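Local coordinates for flagellar hook associated protein type 3 FlgL (Legionella pneumophila subsp. pneumophila, PDB 5YTI), which probably serves as a structural protein of the bacterial flagellum, a flagellin-family member associated with the junction between hook and filament, at residues A[186-198]-A[208-220]. Residues are numbered along the deposited sequence; the frame is centred on the assembly and turned at random.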
loop_
_atom_site.group_PDB
_atom_site.type_symbol
_atom_site.label_atom_id
_atom_site.label_comp_id
_atom_site.label_asym_id
_atom_site.label_seq_id
_atom_site.Cartn_x
_atom_site.Cartn_y
_atom_site.Cartn_z
ATOM N N ILE A 186 -0.859 -4.130 1.644
ATOM C CA ILE A 186 -1.964 -3.549 0.887
ATOM C C ILE A 186 -2.606 -2.646 1.883
ATOM O O ILE A 186 -2.875 -3.063 3.002
ATOM C CB ILE A 186 -2.979 -4.606 0.480
ATOM C CG1 ILE A 186 -2.274 -5.705 -0.281
ATOM C CG2 ILE A 186 -4.082 -3.994 -0.348
ATOM C CD1 ILE A 186 -3.222 -6.706 -0.881
ATOM N N PRO A 187 -2.819 -1.397 1.511
ATOM C CA PRO A 187 -3.240 -0.527 2.578
ATOM C C PRO A 187 -4.700 -0.767 2.925
ATOM O O PRO A 187 -5.545 -1.127 2.059
ATOM C CB PRO A 187 -3.008 0.888 2.009
ATOM C CG PRO A 187 -2.295 0.689 0.703
ATOM C CD PRO A 187 -2.713 -0.680 0.236
ATOM N N SER A 188 -4.963 -0.585 4.212
ATOM C CA SER A 188 -6.287 -0.732 4.782
ATOM C C SER A 188 -7.115 0.500 4.534
ATOM O O SER A 188 -6.603 1.545 4.107
ATOM C CB SER A 188 -6.175 -0.934 6.279
ATOM O OG SER A 188 -5.378 0.098 6.863
ATOM N N GLY A 189 -8.399 0.394 4.844
ATOM C CA GLY A 189 -9.325 1.496 4.642
ATOM C C GLY A 189 -9.506 1.697 3.156
ATOM O O GLY A 189 -9.402 0.737 2.346
ATOM N N ASN A 190 -9.711 2.955 2.799
ATOM C CA ASN A 190 -9.924 3.335 1.430
ATOM C C ASN A 190 -8.618 3.491 0.722
ATOM O O ASN A 190 -8.600 3.948 -0.431
ATOM C CB ASN A 190 -10.651 4.675 1.349
ATOM C CG ASN A 190 -9.942 5.764 2.102
ATOM O OD1 ASN A 190 -8.737 5.697 2.308
ATOM N ND2 ASN A 190 -10.697 6.766 2.546
ATOM N N GLY A 191 -7.532 3.183 1.427
ATOM C CA GLY A 191 -6.212 3.218 0.849
ATOM C C GLY A 191 -5.357 4.283 1.475
ATOM O O GLY A 191 -4.124 4.211 1.435
ATOM N N ARG A 192 -6.007 5.283 2.049
ATOM C CA ARG A 192 -5.309 6.392 2.684
ATOM C C ARG A 192 -5.696 6.536 4.159
ATOM O O ARG A 192 -4.817 6.768 5.016
ATOM C CB ARG A 192 -5.601 7.687 1.919
ATOM C CG ARG A 192 -5.069 7.673 0.496
ATOM C CD ARG A 192 -3.539 7.632 0.465
ATOM N NE ARG A 192 -2.948 8.852 1.021
ATOM C CZ ARG A 192 -2.926 10.020 0.389
ATOM N NH1 ARG A 192 -2.367 11.069 0.966
ATOM N NH2 ARG A 192 -3.455 10.136 -0.823
ATOM N N PHE A 193 -7.001 6.403 4.454
ATOM C CA PHE A 193 -7.463 6.333 5.862
ATOM C C PHE A 193 -8.533 5.274 6.181
ATOM O O PHE A 193 -9.393 4.914 5.349
ATOM C CB PHE A 193 -7.902 7.706 6.394
ATOM C CG PHE A 193 -8.945 8.377 5.557
ATOM C CD1 PHE A 193 -8.583 9.208 4.495
ATOM C CD2 PHE A 193 -10.284 8.178 5.812
ATOM C CE1 PHE A 193 -9.550 9.823 3.701
ATOM C CE2 PHE A 193 -11.247 8.786 5.018
ATOM C CZ PHE A 193 -10.881 9.617 3.970
ATOM N N ALA A 194 -8.460 4.788 7.419
ATOM C CA ALA A 194 -9.331 3.724 7.882
ATOM C C ALA A 194 -10.188 4.189 9.045
ATOM O O ALA A 194 -9.806 5.106 9.761
ATOM C CB ALA A 194 -8.509 2.517 8.274
ATOM N N ILE A 195 -11.346 3.547 9.213
ATOM C CA ILE A 195 -12.338 3.936 10.213
ATOM C C ILE A 195 -12.927 2.745 10.975
ATOM O O ILE A 195 -13.597 1.881 10.396
ATOM C CB ILE A 195 -13.481 4.672 9.556
ATOM C CG1 ILE A 195 -12.937 5.859 8.788
ATOM C CG2 ILE A 195 -14.480 5.111 10.601
ATOM C CD1 ILE A 195 -13.969 6.490 7.891
ATOM N N ARG A 196 -12.688 2.739 12.281
ATOM C CA ARG A 196 -13.068 1.667 13.178
ATOM C C ARG A 196 -13.944 2.325 14.250
ATOM O O ARG A 196 -13.984 3.542 14.328
ATOM C CB ARG A 196 -11.782 1.041 13.803
ATOM C CG ARG A 196 -10.623 0.747 12.840
ATOM N N GLU A 197 -14.624 1.554 15.097
ATOM C CA GLU A 197 -15.197 2.129 16.342
ATOM C C GLU A 197 -14.075 2.366 17.352
ATOM O O GLU A 197 -12.984 1.830 17.161
ATOM C CB GLU A 197 -16.218 1.194 16.977
ATOM C CG GLU A 197 -17.281 0.681 16.032
ATOM C CD GLU A 197 -18.670 0.837 16.603
ATOM O OE1 GLU A 197 -19.610 1.023 15.800
ATOM O OE2 GLU A 197 -18.824 0.797 17.846
ATOM N N THR A 198 -14.328 3.152 18.407
ATOM C CA THR A 198 -13.385 3.255 19.542
ATOM C C THR A 198 -13.649 2.083 20.470
ATOM O O THR A 198 -14.532 1.270 20.198
ATOM C CB THR A 198 -13.566 4.546 20.362
ATOM O OG1 THR A 198 -14.909 5.006 20.212
ATOM C CG2 THR A 198 -12.574 5.639 19.930
ATOM N N VAL A 208 -20.467 4.904 8.856
ATOM C CA VAL A 208 -19.603 5.837 8.105
ATOM C C VAL A 208 -19.071 5.261 6.790
ATOM O O VAL A 208 -18.613 4.116 6.742
ATOM C CB VAL A 208 -18.372 6.278 8.948
ATOM C CG1 VAL A 208 -17.709 7.498 8.328
ATOM C CG2 VAL A 208 -18.756 6.574 10.394
ATOM N N SER A 209 -19.102 6.066 5.734
ATOM C CA SER A 209 -18.624 5.626 4.434
ATOM C C SER A 209 -17.106 5.398 4.517
ATOM O O SER A 209 -16.508 5.699 5.528
ATOM C CB SER A 209 -18.981 6.665 3.358
ATOM O OG SER A 209 -18.108 7.777 3.410
ATOM N N SER A 210 -16.487 4.841 3.477
ATOM C CA SER A 210 -15.033 4.696 3.448
ATOM C C SER A 210 -14.385 6.059 3.165
ATOM O O SER A 210 -13.196 6.293 3.532
ATOM C CB SER A 210 -14.581 3.644 2.420
ATOM O OG SER A 210 -15.084 3.854 1.099
ATOM N N GLY A 211 -15.166 6.950 2.525
ATOM C CA GLY A 211 -14.719 8.307 2.219
ATOM C C GLY A 211 -13.455 8.335 1.375
ATOM O O GLY A 211 -12.971 7.289 0.945
ATOM N N SER A 212 -12.914 9.522 1.114
ATOM C CA SER A 212 -11.667 9.638 0.348
ATOM C C SER A 212 -10.928 10.965 0.604
ATOM O O SER A 212 -11.495 11.910 1.119
ATOM C CB SER A 212 -11.991 9.608 -1.142
ATOM O OG SER A 212 -12.262 10.949 -1.582
ATOM N N VAL A 213 -9.665 11.022 0.190
ATOM C CA VAL A 213 -8.921 12.263 0.115
ATOM C C VAL A 213 -9.323 13.013 -1.159
ATOM O O VAL A 213 -9.114 12.497 -2.280
ATOM C CB VAL A 213 -7.413 11.998 0.035
ATOM C CG1 VAL A 213 -6.649 13.304 -0.207
ATOM C CG2 VAL A 213 -6.941 11.280 1.288
ATOM N N THR A 214 -9.886 14.214 -0.978
ATOM C CA THR A 214 -10.364 15.044 -2.076
ATOM C C THR A 214 -9.433 16.206 -2.324
ATOM O O THR A 214 -9.432 16.761 -3.416
ATOM C CB THR A 214 -11.753 15.671 -1.808
ATOM O OG1 THR A 214 -11.641 16.606 -0.741
ATOM C CG2 THR A 214 -12.797 14.636 -1.453
ATOM N N ASN A 215 -8.657 16.616 -1.325
ATOM C CA ASN A 215 -7.684 17.657 -1.559
ATOM C C ASN A 215 -6.288 17.297 -0.998
ATOM O O ASN A 215 -5.967 17.532 0.154
ATOM C CB ASN A 215 -8.239 18.972 -1.036
ATOM C CG ASN A 215 -7.360 20.153 -1.372
ATOM O OD1 ASN A 215 -6.123 20.050 -1.331
ATOM N ND2 ASN A 215 -7.980 21.292 -1.675
ATOM N N GLU A 216 -5.455 16.746 -1.867
ATOM C CA GLU A 216 -4.133 16.256 -1.499
ATOM C C GLU A 216 -3.255 17.289 -0.792
ATOM O O GLU A 216 -2.457 16.933 0.101
ATOM C CB GLU A 216 -3.399 15.752 -2.729
ATOM C CG GLU A 216 -2.204 14.917 -2.395
ATOM C CD GLU A 216 -2.585 13.681 -1.610
ATOM O OE1 GLU A 216 -2.015 13.503 -0.527
ATOM O OE2 GLU A 216 -3.454 12.892 -2.058
ATOM N N ALA A 217 -3.381 18.559 -1.166
ATOM C CA ALA A 217 -2.587 19.608 -0.503
ATOM C C ALA A 217 -3.093 19.896 0.894
ATOM O O ALA A 217 -2.298 20.182 1.767
ATOM C CB ALA A 217 -2.553 20.902 -1.314
ATOM N N ALA A 218 -4.408 19.843 1.102
ATOM C CA ALA A 218 -4.946 20.102 2.438
ATOM C C ALA A 218 -4.766 18.905 3.416
ATOM O O ALA A 218 -5.075 19.035 4.594
ATOM C CB ALA A 218 -6.412 20.480 2.337
ATOM N N PHE A 219 -4.268 17.765 2.912
ATOM C CA PHE A 219 -4.271 16.498 3.617
ATOM C C PHE A 219 -3.296 16.504 4.771
ATOM O O PHE A 219 -2.177 16.980 4.622
ATOM C CB PHE A 219 -3.864 15.388 2.667
ATOM C CG PHE A 219 -3.621 14.064 3.345
ATOM C CD1 PHE A 219 -4.671 13.235 3.681
ATOM C CD2 PHE A 219 -2.331 13.639 3.624
ATOM C CE1 PHE A 219 -4.435 12.017 4.272
ATOM C CE2 PHE A 219 -2.088 12.418 4.232
ATOM C CZ PHE A 219 -3.146 11.617 4.568
ATOM N N VAL A 220 -3.721 15.963 5.913
ATOM C CA VAL A 220 -2.834 15.823 7.068
ATOM C C VAL A 220 -2.959 14.435 7.715
ATOM O O VAL A 220 -4.005 14.067 8.273
ATOM C CB VAL A 220 -3.094 16.913 8.143
ATOM C CG1 VAL A 220 -2.133 16.719 9.306
ATOM C CG2 VAL A 220 -2.953 18.305 7.552
#
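Arg192 reaches across to Glu216 in a bidentate, end-on salt bridge, tying the loop that leads into strand 193-197 to the loop that follows strand 207-213; within this chain these are outermost strands of two antiparallel sheets in the beta domain beside the long helices of this flagellin-family protein. NH1 of Arg192 donates to OE1 of Glu216 at 2.9 Å and NH2 to OE2 at 3.0 Å. Both bonds are nearly straight, both oxygens are met on their syn side, and the guanidinium and carboxylate planes lie only 19° apart. Bends at chi2 and chi3 (-66° and -65°) curl the arginine so that NH1 also sits over the centre of the Phe219 ring. This is a cation-pi contact, with CZ of Arg192 4.6 Å from the ring centroid and the two planes steeply inclined. NH2 has a further acceptor in the backbone O of Asn190 of the second subunit, so the same guanidinium serves the dimer interface.

Asn190 is the other polar link. Its OD1 accepts from the backbone N of Arg192 and of Phe193, an Asx turn and Asx motif that fix the amide's rotation from within the type II' turn Ser188 to Gly191, of which Asn190 is the third residue. ND2 thereby faces segment 208-220, where it donates to Gly211 O at 2.8 Å, from above the carbonyl plane, and more weakly to Ser210 O.

Around these bonds apolar side chains pack on one another and on the backbone of 209-213, the Phe193 ring lying against Ser210 to Ser212. Val213 CG2 lies over one face of the Arg192 guanidinium, offset toward its rim, and it approaches CE1 of Phe193 to 3.8 Å at the ring edge. Phe193 and Ile195 also rest on Ile288 of strand 285-290, while CD1 of Ile195 meets CG1 of Val208 at 3.9 Å. Beneath the Asn190 amide, the Phe193 ring offers a face to ND2, which stands 3.1 Å above its plane, over the centre.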